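Local coordinates for protein importin subunit beta-1 (PDB 5OWU) that carries proteins into the nucleus as the importin beta subunit, by associating with importin alpha, which binds the classical nuclear localization signal of the cargo, at residues V390-S395 against T430-C434; A439-E444 against N479-L484. All coordinates share one frame; numbering follows the deposited sequence. Where two conformers were deposited one is given.

Contact 1: residues V390-S395 against T430-C434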
ATOM      1  N   VAL A 390      29.247  -0.714   6.333  1.00 25.91           N
ATOM      2  CA  VAL A 390      28.408   0.487   6.423  1.00 22.66           C
ATOM      3  C   VAL A 390      26.929   0.132   6.286  1.00 24.16           C
ATOM      4  O   VAL A 390      26.067   0.798   6.874  1.00 26.82           O
ATOM      5  CB  VAL A 390      28.810   1.575   5.398  1.00 21.47           C
ATOM      6  CG1 VAL A 390      30.076   2.271   5.820  1.00 30.21           C
ATOM      7  CG2 VAL A 390      28.955   1.000   3.986  1.00 35.55           C
ATOM      8  N   MET A 391      26.599  -0.894   5.502  1.00 21.98           N
ATOM      9  CA  MET A 391      25.213  -1.343   5.427  1.00 18.62           C
ATOM     10  C   MET A 391      24.697  -1.750   6.803  1.00 20.04           C
ATOM     11  O   MET A 391      23.584  -1.380   7.200  1.00 25.46           O
ATOM     12  CB  MET A 391      25.085  -2.510   4.441  1.00 29.37           C
ATOM     13  CG  MET A 391      23.654  -3.040   4.287  1.00 28.81           C
ATOM     14  SD  MET A 391      22.499  -1.793   3.652  1.00 36.80           S
ATOM     15  CE  MET A 391      20.951  -2.588   4.054  1.00 50.09           C
ATOM     16  N   ALA A 392      25.497  -2.519   7.549  1.00 26.92           N
ATOM     17  CA  ALA A 392      25.081  -2.964   8.874  1.00 27.77           C
ATOM     18  C   ALA A 392      24.953  -1.781   9.832  1.00 30.23           C
ATOM     19  O   ALA A 392      23.952  -1.649  10.564  1.00 30.60           O
ATOM     20  CB  ALA A 392      26.080  -4.000   9.405  1.00 30.49           C
ATOM     21  N   PHE A 393      25.946  -0.885   9.817  1.00 26.72           N
ATOM     22  CA  PHE A 393      25.891   0.249  10.729  1.00 21.14           C
ATOM     23  C   PHE A 393      24.653   1.090  10.463  1.00 23.84           C
ATOM     24  O   PHE A 393      23.902   1.421  11.387  1.00 27.61           O
ATOM     25  CB  PHE A 393      27.149   1.104  10.611  1.00 28.25           C
ATOM     26  CG  PHE A 393      27.282   2.100  11.720  1.00 29.63           C
ATOM     27  CD1 PHE A 393      26.696   3.342  11.619  1.00 25.17           C
ATOM     28  CD2 PHE A 393      27.968   1.780  12.876  1.00 25.84           C
ATOM     29  CE1 PHE A 393      26.808   4.261  12.648  1.00 24.86           C
ATOM     30  CE2 PHE A 393      28.078   2.684  13.904  1.00 27.46           C
ATOM     31  CZ  PHE A 393      27.499   3.927  13.792  1.00 31.36           C
ATOM     32  N   GLY A 394      24.413   1.434   9.198  1.00 24.92           N
ATOM     33  CA  GLY A 394      23.222   2.191   8.870  1.00 29.97           C
ATOM     34  C   GLY A 394      21.955   1.448   9.237  1.00 25.88           C
ATOM     35  O   GLY A 394      20.964   2.062   9.642  1.00 22.69           O
ATOM     36  N   SER A 395      21.979   0.119   9.130  1.00 25.89           N
ATOM     37  CA  SER A 395      20.804  -0.690   9.433  1.00 28.47           C
ATOM     38  C   SER A 395      20.481  -0.768  10.920  1.00 31.30           C
ATOM     39  O   SER A 395      19.382  -1.227  11.255  1.00 32.51           O
ATOM     40  CB  SER A 395      20.981  -2.108   8.891  1.00 27.71           C
ATOM     41  OG  SER A 395      20.886  -2.129   7.480  1.00 27.17           O
ATOM     42  N   THR A 430      26.620   3.104  -0.522  1.00 25.88           N
ATOM     43  CA  THR A 430      26.045   2.689   0.746  1.00 25.97           C
ATOM     44  C   THR A 430      26.502   3.589   1.886  1.00 23.87           C
ATOM     45  O   THR A 430      25.740   3.824   2.820  1.00 23.29           O
ATOM     46  CB  THR A 430      26.397   1.228   1.009  1.00 23.57           C
ATOM     47  OG1 THR A 430      25.873   0.444  -0.069  1.00 24.36           O
ATOM     48  CG2 THR A 430      25.808   0.747   2.351  1.00 26.35           C
ATOM     49  N   THR A 431      27.726   4.118   1.818  1.00 29.47           N
ATOM     50  CA  THR A 431      28.191   5.058   2.835  1.00 28.65           C
ATOM     51  C   THR A 431      27.350   6.328   2.842  1.00 25.16           C
ATOM     52  O   THR A 431      26.993   6.841   3.912  1.00 27.24           O
ATOM     53  CB  THR A 431      29.668   5.389   2.594  1.00 32.65           C
ATOM     54  OG1 THR A 431      30.448   4.194   2.729  1.00 27.41           O
ATOM     55  CG2 THR A 431      30.180   6.449   3.592  1.00 27.33           C
ATOM     56  N   ALA A 432      27.037   6.865   1.661  1.00 22.78           N
ATOM     57  CA  ALA A 432      26.149   8.023   1.598  1.00 25.78           C
ATOM     58  C   ALA A 432      24.800   7.697   2.225  1.00 23.30           C
ATOM     59  O   ALA A 432      24.254   8.485   3.016  1.00 23.63           O
ATOM     60  CB  ALA A 432      25.969   8.481   0.147  1.00 28.61           C
ATOM     61  N   TRP A 433      24.239   6.536   1.872  1.00 23.34           N
ATOM     62  CA  TRP A 433      23.005   6.093   2.519  1.00 23.89           C
ATOM     63  C   TRP A 433      23.165   6.028   4.037  1.00 27.67           C
ATOM     64  O   TRP A 433      22.293   6.482   4.786  1.00 27.33           O
ATOM     65  CB  TRP A 433      22.595   4.733   1.961  1.00 23.94           C
ATOM     66  CG  TRP A 433      21.462   4.070   2.683  1.00 28.83           C
ATOM     67  CD1 TRP A 433      20.125   4.286   2.490  1.00 28.54           C
ATOM     68  CD2 TRP A 433      21.562   3.070   3.709  1.00 24.32           C
ATOM     69  NE1 TRP A 433      19.391   3.484   3.328  1.00 28.18           N
ATOM     70  CE2 TRP A 433      20.245   2.726   4.085  1.00 27.92           C
ATOM     71  CE3 TRP A 433      22.633   2.432   4.342  1.00 29.68           C
ATOM     72  CZ2 TRP A 433      19.972   1.774   5.063  1.00 26.01           C
ATOM     73  CZ3 TRP A 433      22.360   1.486   5.314  1.00 26.78           C
ATOM     74  CH2 TRP A 433      21.042   1.166   5.667  1.00 22.16           C
ATOM     75  N   CYS A 434      24.276   5.465   4.507  1.00 22.35           N
ATOM     76  CA  CYS A 434      24.494   5.314   5.940  1.00 21.85           C
ATOM     77  C   CYS A 434      24.516   6.665   6.636  1.00 24.68           C
ATOM     78  O   CYS A 434      23.983   6.815   7.745  1.00 23.45           O
ATOM     79  CB  CYS A 434      25.805   4.563   6.180  1.00 25.11           C
ATOM     80  SG  CYS A 434      26.151   4.241   7.898  1.00 25.77           S
TER
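Met391 O meets CZ3 of Trp433 across the contact and is gripped by two donors of Ser395. The hydroxyl Ser395 OG gives it a bond of 2.8 Å, from above the carbonyl plane. Ser395 N gives the helical bond and arrives from the opposite face of that plane. Gln356 of helix 347-362 also bonds Ser395 OG, so the hydroxyl has two partners.

The Trp433 indole reaches over to helix 390-395 because its CG stands anti to the backbone N (chi1 171°). Its six-membered ring then enters with CZ3 and CH2 leading. Met391 O and Val390 O lie at the ring edge, near its plane. The Met391 chain bends at chi2 (61°) and brings SD to 3.7 Å from Trp433 CZ3. The sulfur sits obliquely to the ring, a Met-aromatic contact. CH2 of Trp433 approaches Gly394 C at 3.7 Å. Gly394 has no side chain, and the Trp433 ring lies directly against its backbone.

Cys434 SG lies 3.5 Å from Gly394 N and also touches the edge of the Phe393 ring, 3.9 Å from CD1. Val390 fills the other end. Its CG2 meets Thr430 CG2 at 3.6 Å, and both its methyls rest on Thr431 OG1. That hydroxyl is bonded to Val427 O, while Thr430 OG1 is bonded to Glu387.

The two helix segments run nearly parallel, at 17° and 8.7 Å between axes. This is the side-by-side packing of equivalent helices from successive repeats, HEAT 9 and HEAT 10, in a HEAT-repeat solenoid.

Contact 2: residues A439-E444 against N479-L484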
ATOM      1  N   ALA A 439      21.742  10.671  10.001  1.00 26.78           N
ATOM      2  CA  ALA A 439      21.062  11.957  10.057  1.00 30.43           C
ATOM      3  C   ALA A 439      19.589  11.772  10.365  1.00 38.91           C
ATOM      4  O   ALA A 439      19.001  12.546  11.123  1.00 45.47           O
ATOM      5  CB  ALA A 439      21.234  12.704   8.734  1.00 36.81           C
ATOM      6  N   ASP A 440      18.983  10.733   9.802  1.00 37.86           N
ATOM      7  CA  ASP A 440      17.533  10.617   9.844  1.00 45.32           C
ATOM      8  C   ASP A 440      17.042  10.256  11.238  1.00 42.39           C
ATOM      9  O   ASP A 440      16.022  10.783  11.694  1.00 55.84           O
ATOM     10  CB  ASP A 440      17.059   9.579   8.829  1.00 45.72           C
ATOM     11  CG  ASP A 440      15.595   9.728   8.487  1.00 51.56           C
ATOM     12  OD1 ASP A 440      15.090  10.867   8.565  1.00 60.02           O
ATOM     13  OD2 ASP A 440      14.949   8.717   8.143  1.00 45.79           O
ATOM     14  N   SER A 441      17.753   9.360  11.929  0.72 43.99           N
ATOM     15  CA  SER A 441      17.264   8.889  13.222  0.72 50.09           C
ATOM     16  C   SER A 441      17.889   9.597  14.419  0.72 54.65           C
ATOM     17  O   SER A 441      17.206   9.809  15.426  0.72 56.43           O
ATOM     18  CB  SER A 441      17.487   7.380  13.346  0.72 51.99           C
ATOM     19  OG  SER A 441      16.582   6.667  12.514  0.72 36.53           O
ATOM     20  N   VAL A 442      19.168   9.962  14.357  1.00 46.71           N
ATOM     21  CA  VAL A 442      19.800  10.667  15.466  1.00 39.51           C
ATOM     22  C   VAL A 442      20.671  11.818  14.958  1.00 46.70           C
ATOM     23  O   VAL A 442      21.876  11.866  15.220  1.00 50.27           O
ATOM     24  CB  VAL A 442      20.587   9.671  16.353  1.00 60.23           C
ATOM     25  CG1 VAL A 442      21.698   8.938  15.595  1.00 46.53           C
ATOM     26  CG2 VAL A 442      21.113  10.346  17.605  1.00 57.01           C
ATOM     27  N   ALA A 443      20.048  12.801  14.293  1.00 46.41           N
ATOM     28  CA  ALA A 443      20.794  13.908  13.695  1.00 37.09           C
ATOM     29  C   ALA A 443      21.557  14.703  14.736  1.00 37.46           C
ATOM     30  O   ALA A 443      22.595  15.302  14.420  1.00 39.57           O
ATOM     31  CB  ALA A 443      19.856  14.860  12.944  1.00 48.78           C
ATOM     32  N   GLU A 444      21.057  14.755  15.972  1.00 50.40           N
ATOM     33  CA  GLU A 444      21.810  15.431  17.013  0.53 52.18           C
ATOM     34  C   GLU A 444      23.107  14.701  17.354  1.00 52.12           C
ATOM     35  O   GLU A 444      23.943  15.262  18.069  1.00 48.65           O
ATOM     36  CB  GLU A 444      20.925  15.574  18.244  0.53 52.72           C
ATOM     37  CG  GLU A 444      19.698  16.456  18.013  0.53 47.35           C
ATOM     38  CD  GLU A 444      18.608  15.771  17.195  0.53 53.40           C
ATOM     39  OE1 GLU A 444      18.647  14.531  17.053  0.53 51.88           O
ATOM     40  OE2 GLU A 444      17.705  16.477  16.694  0.53 48.87           O
ATOM     41  N   ASN A 479      17.258  14.448   4.791  1.00 28.18           N
ATOM     42  CA  ASN A 479      17.184  13.997   6.185  1.00 25.64           C
ATOM     43  C   ASN A 479      17.819  15.004   7.139  1.00 26.41           C
ATOM     44  O   ASN A 479      17.262  15.307   8.204  1.00 28.26           O
ATOM     45  CB  ASN A 479      17.862  12.642   6.337  1.00 24.85           C
ATOM     46  CG  ASN A 479      17.113  11.544   5.641  1.00 34.45           C
ATOM     47  OD1 ASN A 479      15.997  11.748   5.180  1.00 33.40           O
ATOM     48  ND2 ASN A 479      17.715  10.359   5.574  1.00 30.60           N
ATOM     49  N   LEU A 480      19.004  15.510   6.789  1.00 24.50           N
ATOM     50  CA  LEU A 480      19.676  16.476   7.650  1.00 24.91           C
ATOM     51  C   LEU A 480      18.799  17.686   7.904  1.00 30.39           C
ATOM     52  O   LEU A 480      18.633  18.119   9.053  1.00 29.80           O
ATOM     53  CB  LEU A 480      20.997  16.918   7.027  1.00 31.72           C
ATOM     54  CG  LEU A 480      22.200  16.008   7.221  1.00 36.52           C
ATOM     55  CD1 LEU A 480      23.351  16.512   6.363  1.00 41.21           C
ATOM     56  CD2 LEU A 480      22.603  15.949   8.686  1.00 30.66           C
ATOM     57  N   VAL A 481      18.247  18.267   6.836  1.00 23.97           N
ATOM     58  CA  VAL A 481      17.442  19.474   6.988  1.00 23.67           C
ATOM     59  C   VAL A 481      16.189  19.177   7.802  1.00 26.11           C
ATOM     60  O   VAL A 481      15.830  19.928   8.716  1.00 30.65           O
ATOM     61  CB  VAL A 481      17.099  20.059   5.605  1.00 26.31           C
ATOM     62  CG1 VAL A 481      16.103  21.214   5.722  1.00 27.46           C
ATOM     63  CG2 VAL A 481      18.366  20.516   4.913  1.00 35.91           C
ATOM     64  N   GLU A 482      15.510  18.071   7.487  1.00 32.08           N
ATOM     65  CA  GLU A 482      14.274  17.733   8.189  1.00 30.91           C
ATOM     66  C   GLU A 482      14.514  17.547   9.683  1.00 30.03           C
ATOM     67  O   GLU A 482      13.718  18.007  10.513  1.00 32.08           O
ATOM     68  CB  GLU A 482      13.661  16.466   7.588  1.00 26.18           C
ATOM     69  CG  GLU A 482      12.893  16.687   6.298  1.00 29.99           C
ATOM     70  CD  GLU A 482      12.346  15.396   5.716  1.00 37.33           C
ATOM     71  OE1 GLU A 482      12.728  14.309   6.198  1.00 37.23           O
ATOM     72  OE2 GLU A 482      11.539  15.470   4.769  1.00 33.46           O
ATOM     73  N   GLN A 483      15.608  16.883  10.049  1.00 24.53           N
ATOM     74  CA  GLN A 483      15.831  16.558  11.449  1.00 27.15           C
ATOM     75  C   GLN A 483      16.492  17.687  12.225  1.00 34.43           C
ATOM     76  O   GLN A 483      16.339  17.743  13.447  1.00 31.62           O
ATOM     77  CB  GLN A 483      16.677  15.285  11.557  1.00 26.29           C
ATOM     78  CG  GLN A 483      15.988  14.065  10.980  1.00 34.92           C
ATOM     79  CD  GLN A 483      14.737  13.701  11.756  1.00 42.68           C
ATOM     80  OE1 GLN A 483      13.654  13.564  11.190  1.00 46.44           O
ATOM     81  NE2 GLN A 483      14.887  13.549  13.063  1.00 39.79           N
ATOM     82  N   LEU A 484      17.208  18.594  11.562  1.00 32.51           N
ATOM     83  CA  LEU A 484      17.904  19.652  12.282  1.00 30.24           C
ATOM     84  C   LEU A 484      17.182  20.991  12.252  1.00 44.73           C
ATOM     85  O   LEU A 484      17.460  21.841  13.105  1.00 39.51           O
ATOM     86  CB  LEU A 484      19.318  19.827  11.719  1.00 27.91           C
ATOM     87  CG  LEU A 484      20.236  18.618  11.914  1.00 31.16           C
ATOM     88  CD1 LEU A 484      21.555  18.818  11.204  1.00 31.22           C
ATOM     89  CD2 LEU A 484      20.477  18.369  13.398  1.00 37.92           C
TER
HETATM   90  O   HOH W   1      17.401  12.597  14.103  1.00 42.02           O
HETATM   91  O   HOH W   2      13.639  13.040   8.246  1.00 40.89           O
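Asn479 lays its side-chain amide against the Asp440 carboxylate. The two planes are 12° apart and stacked, with Asn479 ND2 3.4 Å from Asp440 CB. The amide nitrogen is bonded to Gly436 O, one turn back from Asp440, which helps hold the group flat.

Gln483 folds over the end of helix 425-442. Its chain bends at chi2 (-65°), and its CD lies 3.2 Å from Asp440 O. Gln483 NE2 gives a bond of 2.9 Å to a water, which also accepts from Ala443 N at 2.7 Å. The same water donates a weak bond to Ala439 O. Were Gln483 an alanine, this water would probably lose its amide donor and the Asp440 carbonyl its cover.

A second water lies between Asp440 OD1 and Glu482 OE1, and probably eases the repulsion between these carboxylates. Beneath the polar groups, the methyl of Ala439 meets Leu480 CD2 at 3.5 Å. Ala443 CB touches Leu484 CD2 at 3.6 Å.

The contact joins the C-terminal end of helix 425-442, with the 3-10 segment 443-444, to that of helix 467-484, so HEAT 10 packs on HEAT 11. Helix 402-418 touches Ser441 and Val442, while helix 516-530 packs on Val481 and Glu482.

How the contacts relate
Following the chain from the N terminus, contact 1 opens on helix 383-395; helix 402-418 comes next. Contact 1 closes this loop when helix 425-442 comes back beside 390-395. The chain runs on to the end of helix 425-442, where contact 2 opens. After helix 452-463, helix 467-484 returns and closes it. The two loops are in series, neither nested nor crossed, and each leaves 34 residues between its segments. Helix 425-442 serves both: 430-434 faces HEAT 9 and 439-444 faces HEAT 11. The centres lie about 15 Å apart. Together the contacts tie three successive HEAT repeats, 9, 10 and 11, into one continuous stack.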